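Local atomic coordinates of pleckstrin homology domain-containing family A member 8 (PDB entry 5KDI), a protein that binds simple glycosphingolipids in a GLTP-fold domain and probably transfers glucosylceramide between membranes. Residues A96-W99 and L100-G103; K131-R134 and Q135-G138; Q170-A173 and F174-M178; R180-S183 and L184-P187. The protein carries 2 engineered substitutions. All coordinates share one frame; numbering follows the deposited sequence. Where two conformers were deposited one is given.

Contact 1 (A96-W99 and L100-G103); sequences ALLW and LKRG. With 6S8 ((~{Z})-~{N}-[(~{E},2~{S},3~{R})-1-[(2~{R},3~{R},4~{S},5~{R},6~{R})-6-(hydroxymethyl)-3,4,5-tris(oxidanyl)oxan-2-yl]oxy-3-oxidanyl-octadec-4-en-2-yl]octadec-9-enamide), chain C.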
loop_
_atom_site.group_PDB
_atom_site.type_symbol
_atom_site.label_atom_id
_atom_site.label_comp_id
_atom_site.label_asym_id
_atom_site.label_seq_id
_atom_site.Cartn_x
_atom_site.Cartn_y
_atom_site.Cartn_z
ATOM N N ALA A 96 -9.268 -3.843 -8.672
ATOM C CA ALA A 96 -8.353 -4.286 -7.581
ATOM C C ALA A 96 -7.266 -3.238 -7.395
ATOM O O ALA A 96 -6.953 -2.828 -6.252
ATOM C CB ALA A 96 -7.759 -5.660 -7.842
ATOM N N LEU A 97 -6.703 -2.756 -8.506
ATOM C CA LEU A 97 -5.608 -1.812 -8.405
ATOM C C LEU A 97 -6.098 -0.419 -7.907
ATOM O O LEU A 97 -5.353 0.341 -7.267
ATOM C CB LEU A 97 -4.902 -1.758 -9.743
ATOM C CG LEU A 97 -3.676 -0.850 -9.838
ATOM C CD1 LEU A 97 -2.609 -1.237 -8.761
ATOM C CD2 LEU A 97 -3.150 -0.901 -11.289
ATOM N N LEU A 98 -7.350 -0.058 -8.261
ATOM C CA LEU A 98 -7.972 1.138 -7.717
ATOM C C LEU A 98 -7.905 1.137 -6.199
ATOM O O LEU A 98 -7.498 2.121 -5.543
ATOM C CB LEU A 98 -9.385 1.292 -8.186
ATOM C CG LEU A 98 -10.192 2.507 -7.706
ATOM C CD1 LEU A 98 -9.565 3.810 -8.194
ATOM C CD2 LEU A 98 -11.668 2.300 -8.049
ATOM N N TRP A 99 -8.354 0.024 -5.634
ATOM C CA TRP A 99 -8.381 -0.091 -4.172
ATOM C C TRP A 99 -6.980 -0.287 -3.564
ATOM O O TRP A 99 -6.712 0.216 -2.440
ATOM C CB TRP A 99 -9.351 -1.169 -3.734
ATOM C CG TRP A 99 -10.749 -0.725 -3.909
ATOM C CD1 TRP A 99 -11.627 -1.001 -4.990
ATOM C CD2 TRP A 99 -11.470 0.214 -3.068
ATOM N NE1 TRP A 99 -12.816 -0.372 -4.806
ATOM C CE2 TRP A 99 -12.793 0.371 -3.667
ATOM C CE3 TRP A 99 -11.169 0.889 -1.881
ATOM C CZ2 TRP A 99 -13.764 1.173 -3.071
ATOM C CZ3 TRP A 99 -12.155 1.671 -1.305
ATOM C CH2 TRP A 99 -13.416 1.799 -1.879
ATOM N N LEU A 100 -6.064 -0.949 -4.277
ATOM C CA LEU A 100 -4.670 -0.993 -3.826
ATOM C C LEU A 100 -4.056 0.396 -3.755
ATOM O O LEU A 100 -3.405 0.743 -2.738
ATOM C CB LEU A 100 -3.788 -1.932 -4.627
ATOM C CG LEU A 100 -3.941 -3.408 -4.459
ATOM C CD1 LEU A 100 -3.103 -4.119 -5.527
ATOM C CD2 LEU A 100 -3.464 -3.758 -3.052
ATOM N N LYS A 101 -4.255 1.213 -4.800
ATOM C CA LYS A 101 -3.645 2.518 -4.766
ATOM C C LYS A 101 -4.238 3.407 -3.682
ATOM O O LYS A 101 -3.527 4.168 -3.051
ATOM C CB LYS A 101 -3.605 3.160 -6.162
ATOM C CG LYS A 101 -4.839 3.878 -6.642
ATOM C CD LYS A 101 -4.564 4.649 -7.931
ATOM C CE LYS A 101 -5.628 5.705 -8.215
ATOM N NZ LYS A 101 -6.430 5.162 -9.326
ATOM N N ARG A 102 -5.540 3.226 -3.413
ATOM C CA ARG A 102 -6.177 3.977 -2.359
ATOM C C ARG A 102 -5.569 3.571 -1.000
ATOM O O ARG A 102 -5.298 4.416 -0.149
ATOM C CB ARG A 102 -7.703 3.795 -2.383
ATOM C CG ARG A 102 -8.358 4.490 -3.566
ATOM C CD ARG A 102 -9.834 4.086 -3.670
ATOM N NE ARG A 102 -10.478 4.812 -4.760
ATOM C CZ ARG A 102 -11.777 4.728 -5.039
ATOM N NH1 ARG A 102 -12.488 3.840 -4.362
ATOM N NH2 ARG A 102 -12.320 5.482 -6.007
ATOM N N GLY A 103 -5.381 2.284 -0.830
ATOM C CA GLY A 103 -4.802 1.831 0.381
ATOM C C GLY A 103 -3.337 2.264 0.572
ATOM O O GLY A 103 -2.918 2.655 1.665
HETATM C C1 6S8 C . -13.348 -1.768 -0.097
HETATM C C2 6S8 C . -12.684 -1.385 1.207
HETATM N N2 6S8 C . -11.240 -1.402 1.017
HETATM C C3 6S8 C . -13.087 -2.399 2.315
HETATM O O3 6S8 C . -14.529 -2.380 2.391
HETATM C C4 6S8 C . -12.474 -2.006 3.608
HETATM C C5 6S8 C . -11.630 -2.823 4.243
HETATM C C6 6S8 C . -10.959 -2.551 5.561
HETATM C C7 6S8 C . -11.166 -1.201 6.198
HETATM C C8 6S8 C . -10.840 -1.443 7.646
HETATM C C9 6S8 C . -10.319 -0.167 8.199
HETATM C C10 6S8 C . -8.882 -0.007 7.781
HETATM C C11 6S8 C . -7.953 -0.018 9.010
HETATM C C12 6S8 C . -6.688 0.750 8.669
HETATM C C13 6S8 C . -5.377 0.035 8.961
HETATM C C14 6S8 C . -4.951 0.007 10.419
HETATM C C15 6S8 C . -3.422 0.064 10.562
HETATM C C16 6S8 C . -2.752 -0.943 11.479
HETATM C C17 6S8 C . -1.841 -0.437 12.609
HETATM C C18 6S8 C . -0.551 0.253 12.192
HETATM C C1A 6S8 C . -12.943 -3.237 -1.959
HETATM O O1A 6S8 C . -12.939 -3.054 -0.559
HETATM C C2A 6S8 C . -11.989 -4.339 -2.327
HETATM O O2A 6S8 C . -10.664 -3.942 -1.922
HETATM C C3A 6S8 C . -12.095 -4.711 -3.804
HETATM O O3A 6S8 C . -11.296 -5.845 -4.058
HETATM C C4A 6S8 C . -13.547 -4.965 -4.160
HETATM O O4A 6S8 C . -13.987 -6.222 -3.650
HETATM O O5A 6S8 C . -16.684 -3.045 -3.386
HETATM C C5M 6S8 C . -14.409 -3.801 -3.710
HETATM C C6A 6S8 C . -15.862 -4.048 -4.020
HETATM O O6A 6S8 C . -14.256 -3.626 -2.298
HETATM C CAA 6S8 C . -10.464 -0.361 1.276
HETATM O OAA 6S8 C . -10.867 0.753 1.603
HETATM C CAB 6S8 C . -9.003 -0.625 1.069
HETATM C CAC 6S8 C . -8.685 -1.161 2.496
HETATM C CAD 6S8 C . -7.545 -0.420 3.046
HETATM C CAE 6S8 C . -6.457 -1.436 3.253
HETATM C CAF 6S8 C . -5.282 -0.651 3.817
HETATM C CAG 6S8 C . -3.985 -1.004 3.067
HETATM C CAH 6S8 C . -2.794 -1.071 4.030
HETATM C CAI 6S8 C . -2.536 0.329 4.506
HETATM C CAJ 6S8 C . -2.181 0.637 5.757
HETATM C CAK 6S8 C . -1.950 -0.351 6.855
HETATM C CAL 6S8 C . -1.048 0.477 7.779
HETATM C CAM 6S8 C . -0.199 -0.342 8.729
HETATM C CAN 6S8 C . 0.689 -1.278 7.964
HETATM C CAO 6S8 C . 1.945 -1.551 8.759
HETATM C CAP 6S8 C . 3.072 -0.622 8.400
HETATM C CAQ 6S8 C . 4.331 -1.371 8.104
HETATM C CAR 6S8 C . 5.034 -0.635 7.034
#

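Contact 2 (K131-R134 and Q135-G138); sequences KTLR and QHHG. With 6S8 ((~{Z})-~{N}-[(~{E},2~{S},3~{R})-1-[(2~{R},3~{R},4~{S},5~{R},6~{R})-6-(hydroxymethyl)-3,4,5-tris(oxidanyl)oxan-2-yl]oxy-3-oxidanyl-octadec-4-en-2-yl]octadec-9-enamide), chain C.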
loop_
_atom_site.group_PDB
_atom_site.type_symbol
_atom_site.label_atom_id
_atom_site.label_comp_id
_atom_site.label_asym_id
_atom_site.label_seq_id
_atom_site.Cartn_x
_atom_site.Cartn_y
_atom_site.Cartn_z
ATOM N N LYS A 131 -7.414 12.272 5.294
ATOM C CA LYS A 131 -6.931 12.809 4.024
ATOM C C LYS A 131 -6.989 11.847 2.848
ATOM O O LYS A 131 -6.780 12.250 1.727
ATOM C CB LYS A 131 -5.456 13.267 4.187
ATOM C CG LYS A 131 -5.293 14.386 5.209
ATOM C CD LYS A 131 -3.841 14.589 5.597
ATOM C CE LYS A 131 -3.725 15.710 6.616
ATOM N NZ LYS A 131 -2.314 16.075 6.849
ATOM N N THR A 132 -7.209 10.571 3.117
ATOM C CA THR A 132 -7.088 9.528 2.078
ATOM C C THR A 132 -8.375 8.693 1.979
ATOM O O THR A 132 -9.283 8.987 1.166
ATOM C CB THR A 132 -5.784 8.668 2.307
ATOM O OG1 THR A 132 -5.815 7.996 3.594
ATOM C CG2 THR A 132 -4.591 9.484 2.225
ATOM N N LEU A 133 -8.442 7.637 2.758
ATOM C CA LEU A 133 -9.453 6.617 2.579
ATOM C C LEU A 133 -10.846 7.001 3.031
ATOM O O LEU A 133 -11.835 6.456 2.512
ATOM C CB LEU A 133 -9.085 5.308 3.273
ATOM C CG LEU A 133 -8.104 4.340 2.724
ATOM C CD1 LEU A 133 -7.809 3.268 3.806
ATOM C CD2 LEU A 133 -8.700 3.802 1.423
ATOM N N ARG A 134 -10.947 7.930 3.983
ATOM C CA ARG A 134 -12.237 8.274 4.565
ATOM C C ARG A 134 -13.253 8.646 3.504
ATOM O O ARG A 134 -14.405 8.228 3.583
ATOM C CB ARG A 134 -12.083 9.380 5.598
ATOM C CG ARG A 134 -13.328 9.770 6.356
ATOM C CD ARG A 134 -12.999 10.723 7.504
ATOM N NE ARG A 134 -14.149 11.089 8.296
ATOM C CZ ARG A 134 -15.025 12.038 8.024
ATOM N NH1 ARG A 134 -14.922 12.742 6.921
ATOM N NH2 ARG A 134 -15.959 12.326 8.931
ATOM N N GLN A 135 -12.833 9.409 2.493
ATOM C CA GLN A 135 -13.730 9.823 1.433
ATOM C C GLN A 135 -14.371 8.646 0.657
ATOM O O GLN A 135 -15.417 8.816 0.018
ATOM C CB GLN A 135 -13.080 10.778 0.422
ATOM C CG GLN A 135 -11.996 10.071 -0.401
ATOM C CD GLN A 135 -11.065 11.052 -1.083
ATOM O OE1 GLN A 135 -9.808 11.047 -0.875
ATOM N NE2 GLN A 135 -11.621 11.807 -1.937
ATOM N N HIS A 136 -13.685 7.506 0.660
ATOM C CA HIS A 136 -14.135 6.307 -0.033
ATOM C C HIS A 136 -14.958 5.323 0.795
ATOM O O HIS A 136 -15.340 4.257 0.300
ATOM C CB HIS A 136 -12.937 5.535 -0.615
ATOM C CG HIS A 136 -12.028 6.400 -1.441
ATOM N ND1 HIS A 136 -12.462 7.005 -2.558
ATOM C CD2 HIS A 136 -10.682 6.766 -1.293
ATOM C CE1 HIS A 136 -11.443 7.734 -3.106
ATOM N NE2 HIS A 136 -10.362 7.577 -2.340
ATOM N N HIS A 137 -15.193 5.653 2.052
ATOM C CA HIS A 137 -15.888 4.782 3.008
ATOM C C HIS A 137 -17.192 5.365 3.477
ATOM O O HIS A 137 -17.284 6.568 3.805
ATOM C CB HIS A 137 -15.004 4.619 4.213
ATOM C CG HIS A 137 -13.801 3.761 3.970
ATOM N ND1 HIS A 137 -12.811 3.560 4.941
ATOM C CD2 HIS A 137 -13.478 2.930 2.903
ATOM C CE1 HIS A 137 -11.881 2.724 4.439
ATOM N NE2 HIS A 137 -12.295 2.332 3.226
ATOM N N GLY A 138 -18.195 4.499 3.538
ATOM C CA GLY A 138 -19.429 4.805 4.189
ATOM C C GLY A 138 -19.420 4.631 5.721
ATOM O O GLY A 138 -18.386 4.432 6.333
HETATM C C1 6S8 C . -13.348 -1.768 -0.097
HETATM C C2 6S8 C . -12.684 -1.385 1.207
HETATM N N2 6S8 C . -11.240 -1.402 1.017
HETATM C C3 6S8 C . -13.087 -2.399 2.315
HETATM O O3 6S8 C . -14.529 -2.380 2.391
HETATM C C4 6S8 C . -12.474 -2.006 3.608
HETATM C C5 6S8 C . -11.630 -2.823 4.243
HETATM C C6 6S8 C . -10.959 -2.551 5.561
HETATM C C7 6S8 C . -11.166 -1.201 6.198
HETATM C C8 6S8 C . -10.840 -1.443 7.646
HETATM C C9 6S8 C . -10.319 -0.167 8.199
HETATM C C10 6S8 C . -8.882 -0.007 7.781
HETATM C C11 6S8 C . -7.953 -0.018 9.010
HETATM C C12 6S8 C . -6.688 0.750 8.669
HETATM C C13 6S8 C . -5.377 0.035 8.961
HETATM C C14 6S8 C . -4.951 0.007 10.419
HETATM C C15 6S8 C . -3.422 0.064 10.562
HETATM C C16 6S8 C . -2.752 -0.943 11.479
HETATM C C17 6S8 C . -1.841 -0.437 12.609
HETATM C C18 6S8 C . -0.551 0.253 12.192
HETATM C C1A 6S8 C . -12.943 -3.237 -1.959
HETATM O O1A 6S8 C . -12.939 -3.054 -0.559
HETATM C C2A 6S8 C . -11.989 -4.339 -2.327
HETATM O O2A 6S8 C . -10.664 -3.942 -1.922
HETATM C C3A 6S8 C . -12.095 -4.711 -3.804
HETATM O O3A 6S8 C . -11.296 -5.845 -4.058
HETATM C C4A 6S8 C . -13.547 -4.965 -4.160
HETATM O O4A 6S8 C . -13.987 -6.222 -3.650
HETATM O O5A 6S8 C . -16.684 -3.045 -3.386
HETATM C C5M 6S8 C . -14.409 -3.801 -3.710
HETATM C C6A 6S8 C . -15.862 -4.048 -4.020
HETATM O O6A 6S8 C . -14.256 -3.626 -2.298
HETATM C CAA 6S8 C . -10.464 -0.361 1.276
HETATM O OAA 6S8 C . -10.867 0.753 1.603
HETATM C CAB 6S8 C . -9.003 -0.625 1.069
HETATM C CAC 6S8 C . -8.685 -1.161 2.496
HETATM C CAD 6S8 C . -7.545 -0.420 3.046
HETATM C CAE 6S8 C . -6.457 -1.436 3.253
HETATM C CAF 6S8 C . -5.282 -0.651 3.817
HETATM C CAG 6S8 C . -3.985 -1.004 3.067
HETATM C CAH 6S8 C . -2.794 -1.071 4.030
HETATM C CAI 6S8 C . -2.536 0.329 4.506
HETATM C CAJ 6S8 C . -2.181 0.637 5.757
HETATM C CAK 6S8 C . -1.950 -0.351 6.855
HETATM C CAL 6S8 C . -1.048 0.477 7.779
HETATM C CAM 6S8 C . -0.199 -0.342 8.729
HETATM C CAN 6S8 C . 0.689 -1.278 7.964
HETATM C CAO 6S8 C . 1.945 -1.551 8.759
HETATM C CAP 6S8 C . 3.072 -0.622 8.400
HETATM C CAQ 6S8 C . 4.331 -1.371 8.104
HETATM C CAR 6S8 C . 5.034 -0.635 7.034
HETATM O O HOH W 1 -10.598 11.305 2.620
#

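Contact 3 (Q170-A173 and F174-M178); sequences QKEA and FSIGM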
loop_
_atom_site.group_PDB
_atom_site.type_symbol
_atom_site.label_atom_id
_atom_site.label_comp_id
_atom_site.label_asym_id
_atom_site.label_seq_id
_atom_site.Cartn_x
_atom_site.Cartn_y
_atom_site.Cartn_z
ATOM N N GLN A 170 15.928 0.012 20.103
ATOM C CA GLN A 170 16.534 0.724 21.205
ATOM C C GLN A 170 17.916 1.287 20.878
ATOM O O GLN A 170 18.598 1.821 21.770
ATOM C CB GLN A 170 16.665 -0.209 22.414
ATOM C CG GLN A 170 15.372 -0.833 22.885
ATOM C CD GLN A 170 15.594 -1.791 24.047
ATOM O OE1 GLN A 170 16.352 -2.770 23.926
ATOM N NE2 GLN A 170 14.924 -1.523 25.190
ATOM N N LYS A 171 18.330 1.180 19.614
ATOM C CA LYS A 171 19.568 1.795 19.133
ATOM C C LYS A 171 19.251 3.075 18.339
ATOM O O LYS A 171 18.304 3.081 17.509
ATOM C CB LYS A 171 20.295 0.796 18.241
ATOM C CG LYS A 171 20.426 -0.584 18.858
ATOM C CD LYS A 171 21.028 -1.516 17.817
ATOM C CE LYS A 171 21.287 -2.909 18.335
ATOM N NZ LYS A 171 22.456 -2.879 19.238
ATOM N N GLU A 172 20.051 4.133 18.551
ATOM C CA GLU A 172 19.950 5.335 17.719
ATOM C C GLU A 172 20.069 4.984 16.210
ATOM O O GLU A 172 19.429 5.631 15.369
ATOM C CB GLU A 172 21.014 6.392 18.104
ATOM C CG GLU A 172 20.832 7.714 17.355
ATOM C CD GLU A 172 21.894 8.732 17.688
ATOM O OE1 GLU A 172 23.112 8.425 17.584
ATOM O OE2 GLU A 172 21.492 9.853 18.045
ATOM N N ALA A 173 20.934 4.006 15.884
ATOM C CA ALA A 173 21.178 3.557 14.491
ATOM C C ALA A 173 19.885 3.155 13.795
ATOM O O ALA A 173 19.711 3.320 12.555
ATOM C CB ALA A 173 22.183 2.399 14.456
ATOM N N PHE A 174 18.924 2.683 14.600
ATOM C CA PHE A 174 17.663 2.252 14.020
ATOM C C PHE A 174 16.816 3.434 13.632
ATOM O O PHE A 174 16.233 3.407 12.563
ATOM C CB PHE A 174 16.923 1.301 15.008
ATOM C CG PHE A 174 15.545 0.940 14.542
ATOM C CD1 PHE A 174 15.378 -0.115 13.639
ATOM C CD2 PHE A 174 14.420 1.674 14.939
ATOM C CE1 PHE A 174 14.134 -0.458 13.158
ATOM C CE2 PHE A 174 13.152 1.316 14.483
ATOM C CZ PHE A 174 13.019 0.260 13.572
ATOM N N SER A 175 16.755 4.451 14.504
ATOM C CA SER A 175 16.016 5.673 14.202
ATOM C C SER A 175 16.573 6.336 12.945
ATOM O O SER A 175 15.818 6.815 12.100
ATOM C CB SER A 175 16.085 6.691 15.324
ATOM O OG SER A 175 15.328 6.230 16.404
ATOM N N ILE A 176 17.904 6.384 12.871
ATOM C CA ILE A 176 18.590 6.881 11.669
ATOM C C ILE A 176 18.228 6.003 10.449
ATOM O O ILE A 176 17.979 6.507 9.341
ATOM C CB ILE A 176 20.156 6.943 11.858
ATOM C CG1 ILE A 176 20.521 7.793 13.089
ATOM C CG2 ILE A 176 20.843 7.385 10.592
ATOM C CD1 ILE A 176 19.748 9.067 13.218
ATOM N N GLY A 177 18.243 4.686 10.646
ATOM C CA GLY A 177 17.922 3.750 9.576
ATOM C C GLY A 177 16.488 3.835 9.083
ATOM O O GLY A 177 16.229 3.749 7.872
ATOM N N MET A 178 15.567 4.068 10.024
ATOM C CA MET A 178 14.159 4.337 9.679
ATOM C C MET A 178 14.022 5.586 8.802
ATOM O O MET A 178 13.301 5.570 7.804
ATOM C CB MET A 178 13.359 4.584 10.938
ATOM C CG MET A 178 13.008 3.319 11.631
ATOM S SD MET A 178 11.493 2.691 10.934
ATOM C CE MET A 178 10.428 3.814 11.807
#

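Contact 4 (R180-S183 and L184-P187); sequences RDLS and LYLP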
loop_
_atom_site.group_PDB
_atom_site.type_symbol
_atom_site.label_atom_id
_atom_site.label_comp_id
_atom_site.label_asym_id
_atom_site.label_seq_id
_atom_site.Cartn_x
_atom_site.Cartn_y
_atom_site.Cartn_z
ATOM N N ARG A 180 16.452 6.976 6.964
ATOM C CA ARG A 180 17.105 6.637 5.684
ATOM C C ARG A 180 16.176 5.869 4.830
ATOM O O ARG A 180 15.958 6.232 3.652
ATOM C CB ARG A 180 18.390 5.822 5.951
ATOM C CG ARG A 180 19.130 5.223 4.758
ATOM C CD ARG A 180 20.078 4.097 5.072
ATOM N NE ARG A 180 19.343 2.945 5.616
ATOM C CZ ARG A 180 19.617 2.266 6.721
ATOM N NH1 ARG A 180 20.663 2.598 7.485
ATOM N NH2 ARG A 180 18.806 1.261 7.062
ATOM N N ASP A 181 15.577 4.817 5.373
ATOM C CA ASP A 181 14.791 3.920 4.551
ATOM C C ASP A 181 13.470 4.529 4.113
ATOM O O ASP A 181 13.038 4.333 2.950
ATOM C CB ASP A 181 14.570 2.607 5.296
ATOM C CG ASP A 181 15.830 1.786 5.425
ATOM O OD1 ASP A 181 16.842 2.114 4.735
ATOM O OD2 ASP A 181 15.801 0.800 6.219
ATOM N N LEU A 182 12.775 5.218 5.034
ATOM C CA LEU A 182 11.525 5.913 4.669
ATOM C C LEU A 182 11.734 7.049 3.712
ATOM O O LEU A 182 10.858 7.327 2.856
ATOM C CB LEU A 182 10.763 6.393 5.909
ATOM C CG LEU A 182 10.062 5.298 6.724
ATOM C CD1 LEU A 182 9.505 5.862 8.029
ATOM C CD2 LEU A 182 9.077 4.512 5.851
ATOM N N SER A 183 12.899 7.695 3.778
ATOM C CA SER A 183 13.226 8.782 2.828
ATOM C C SER A 183 13.414 8.322 1.396
ATOM O O SER A 183 13.361 9.141 0.469
ATOM C CB SER A 183 14.471 9.522 3.305
ATOM O OG SER A 183 14.202 10.249 4.444
ATOM N N LEU A 184 13.597 7.005 1.192
ATOM C CA LEU A 184 13.558 6.399 -0.142
ATOM C C LEU A 184 12.167 5.767 -0.440
ATOM O O LEU A 184 11.639 5.951 -1.528
ATOM C CB LEU A 184 14.622 5.277 -0.204
ATOM C CG LEU A 184 16.052 5.754 -0.236
ATOM C CD1 LEU A 184 16.954 4.554 0.057
ATOM C CD2 LEU A 184 16.322 6.409 -1.603
ATOM N N TYR A 185 11.643 5.036 0.540
ATOM C CA TYR A 185 10.386 4.294 0.388
ATOM C C TYR A 185 9.214 5.187 -0.016
ATOM O O TYR A 185 8.479 4.929 -0.969
ATOM C CB TYR A 185 10.079 3.565 1.699
ATOM C CG TYR A 185 8.939 2.582 1.718
ATOM C CD1 TYR A 185 9.122 1.240 1.374
ATOM C CD2 TYR A 185 7.692 2.966 2.148
ATOM C CE1 TYR A 185 8.079 0.323 1.504
ATOM C CE2 TYR A 185 6.678 2.075 2.295
ATOM C CZ TYR A 185 6.856 0.775 1.945
ATOM O OH TYR A 185 5.798 -0.090 2.152
ATOM N N LEU A 186 9.080 6.297 0.691
ATOM C CA LEU A 186 7.943 7.191 0.490
ATOM C C LEU A 186 7.939 7.937 -0.848
ATOM O O LEU A 186 6.957 7.882 -1.548
ATOM C CB LEU A 186 7.736 8.075 1.691
ATOM C CG LEU A 186 7.492 7.367 3.026
ATOM C CD1 LEU A 186 7.540 8.385 4.147
ATOM C CD2 LEU A 186 6.191 6.558 3.071
ATOM N N PRO A 187 9.048 8.598 -1.250
ATOM C CA PRO A 187 9.008 9.265 -2.558
ATOM C C PRO A 187 8.910 8.286 -3.694
ATOM O O PRO A 187 8.324 8.594 -4.758
ATOM C CB PRO A 187 10.276 10.052 -2.612
ATOM C CG PRO A 187 11.138 9.500 -1.612
ATOM C CD PRO A 187 10.286 8.919 -0.510
#

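Contact 1 (A96-W99 and L100-G103)
The indole of W99 is held between a glycolipid and an arginine. On one face lies the galactosylceramide 6S8, its sugar carbon C1A about 3.8 Å above the ring plane; over the opposite face NH1 of R102 comes within 3.2 Å of CZ2 of W99. This is a cation-pi contact, with CZ of R102 nearly over the six-membered ring, 10° off its normal. The guanidinium nevertheless stands on edge, its plane 83° from that of the indole, and turns one of its own faces to CG and CD1 of L98. In the GLTP fold a tryptophan of this kind forms the platform for the lipid's first sugar, and W99 fills that place on helix 93-115. With CG anti to the carbonyl carbon (chi1 -71°) and the chain extended to NE, R102 reaches back over the ring, and NH2 makes a weak hydrogen bond to the carbonyl oxygen of S207. The amine of K101 is paired with E206 in a salt bridge. Regular i to i+4 bonds, such as G103 N to W99 O at 2.9 Å, set the spacing. Without a side chain, G103 lets the acyl chain of 6S8 pass close to the helix.

Contact 2 (K131-R134 and Q135-G138)
L133 and H137 meet across a short turn, CB of the leucine 4.0 Å from CE1 of the imidazole, and together they border the amide of the galactosylceramide 6S8. The backbone bonds of the turn are of the i to i+3 kind expected where it passes through a 3-10 segment: H136 N to L133 O at 2.8 Å, and H137 N to R134 O at 3.1 Å. Both donors stand well above the planes of the carbonyls they use. A water bridges the outer side, accepting from Q135 N and giving a weak bond to T132 O.

A side-chain hydrogen bond runs to the ligand. NE2 of H137 donates to the acyl oxygen OAA of 6S8 at 2.7 Å, and the bond is almost straight at 173°. OAA lies at the edge of the imidazole, while one ring face is covered by the carbonyl oxygen of L133. The other ring nitrogen, ND1, is hydrogen-bonded to the hydroxyl of Y129.

Among the packing contacts, CD1 of L133 lies 3.8 Å from CAD of the acyl chain and CD2 lies 3.7 Å from the amide oxygen OAA. Its CG is anti to the carbonyl carbon (chi1 -78°), and together with chi2 of 170° this brings both methyls to the lipid in the conformer given.

Histidine suits this place because its two nitrogens can serve a protein partner and a ligand at once. With ND1 engaged by Y129, the rotation of the ring is fixed and NE2 is presented to the ceramide amide, consistent with recognition of the sphingolipid headgroup region in the GLTP family.

Contact 3 (Q170-A173 and F174-M178)
F174 packs against the backbone just before it and then leaves it. Its CB lies 3.4 Å from the carbonyl oxygen of K171, the same oxygen that accepts from F174 N at 3.0 Å. From there CG stands anti to the backbone N (chi1 174°), and the ring runs away from residues 170-173. One ring face is met by CG of M178, 3.4 Å above the plane and toward the rim, a contact one helical turn further on. The F174 side chain also touches T2 and T163, so a large flat hydrocarbon fits a place where the helix start meets two loops.

This is the N-terminal end of helix 172-202, the last long helix of the all-helical GLTP fold, with K171 as its N-cap residue. The first turn is shaped by the bond from F174 N, whose donor stands well out of the plane of the K171 carbonyl. Regular helical bonding follows: I176 N reaches E172 O at 3.0 Å in a nearly straight bond of 173°, and G177 N reaches A173 O at 2.8 Å.

On the outer side, I176 lays CG1 3.3 Å from E172 O, while the same CG1 comes 4.3 Å from CG of E172, a loose contact between their aliphatic parts. The glutamate carries its carboxylate outward; a charged residue is at home on this exposed face, and its negative charge, in the first turn, would probably interact favourably with the positive end of the helix dipole.

Contact 4 (R180-S183 and L184-P187)
D181 O is shared by two backbone donors of the following turn, Y185 N at 2.9 Å and L184 N at 3.2 Å. The first lies in the carbonyl plane, the second well above it. The carboxylate of D181 is gripped side-on by its neighbour R180, in a salt bridge with NE 2.8 Å from OD1 and NH2 bonded to OD2. Further bonds reach OD2 from the hydroxyls of T2 and S5, so an acid suits this buried spot by tying the helix to the N-terminal segment.

The next bond, L186 N to L182 O at 3.0 Å, is regular. At P187 the pattern breaks, because a proline nitrogen has no hydrogen to give; its CG instead sits 3.1 Å from S183 O, and the helix kinks there.

Packing lies on the inner side. L182 touches both later neighbours, its CD2 4.2 Å from CD2 of Y185 and its CB 4.2 Å from CD1 of L186. With CG anti to the backbone N (chi1 -172°), the Y185 ring leads away to meet F4 and F11 edge-to-face, and L107 and L111 of helix 93-115. Packing of helix 172-202 on helix 93-115 and the N-terminal segment is in keeping with the all-helical GLTP fold, which encloses the lipid chains.

Along the chain the contacts follow in numerical order, none enclosing another. Contacts 1 and 2 belong to the lipid site: their centres are 12 Å apart, they touch where R102 meets H136 and L133, and both reach the galactosylceramide, one from helix 93-115 and the other from the loop before helix 139-150. Contacts 3 and 4 adjoin on helix 172-202, with centres 14 Å apart. Contact 3 lies farthest from the site, its centre 31 Å from contact 1 and 33 Å from contact 2. Contact 4 is nearer: the side chain of Y185 is about 5 Å from the bound 6S8. Headgroup recognition and the helical wall near the lipid chains thus occupy different parts of one all-helical domain.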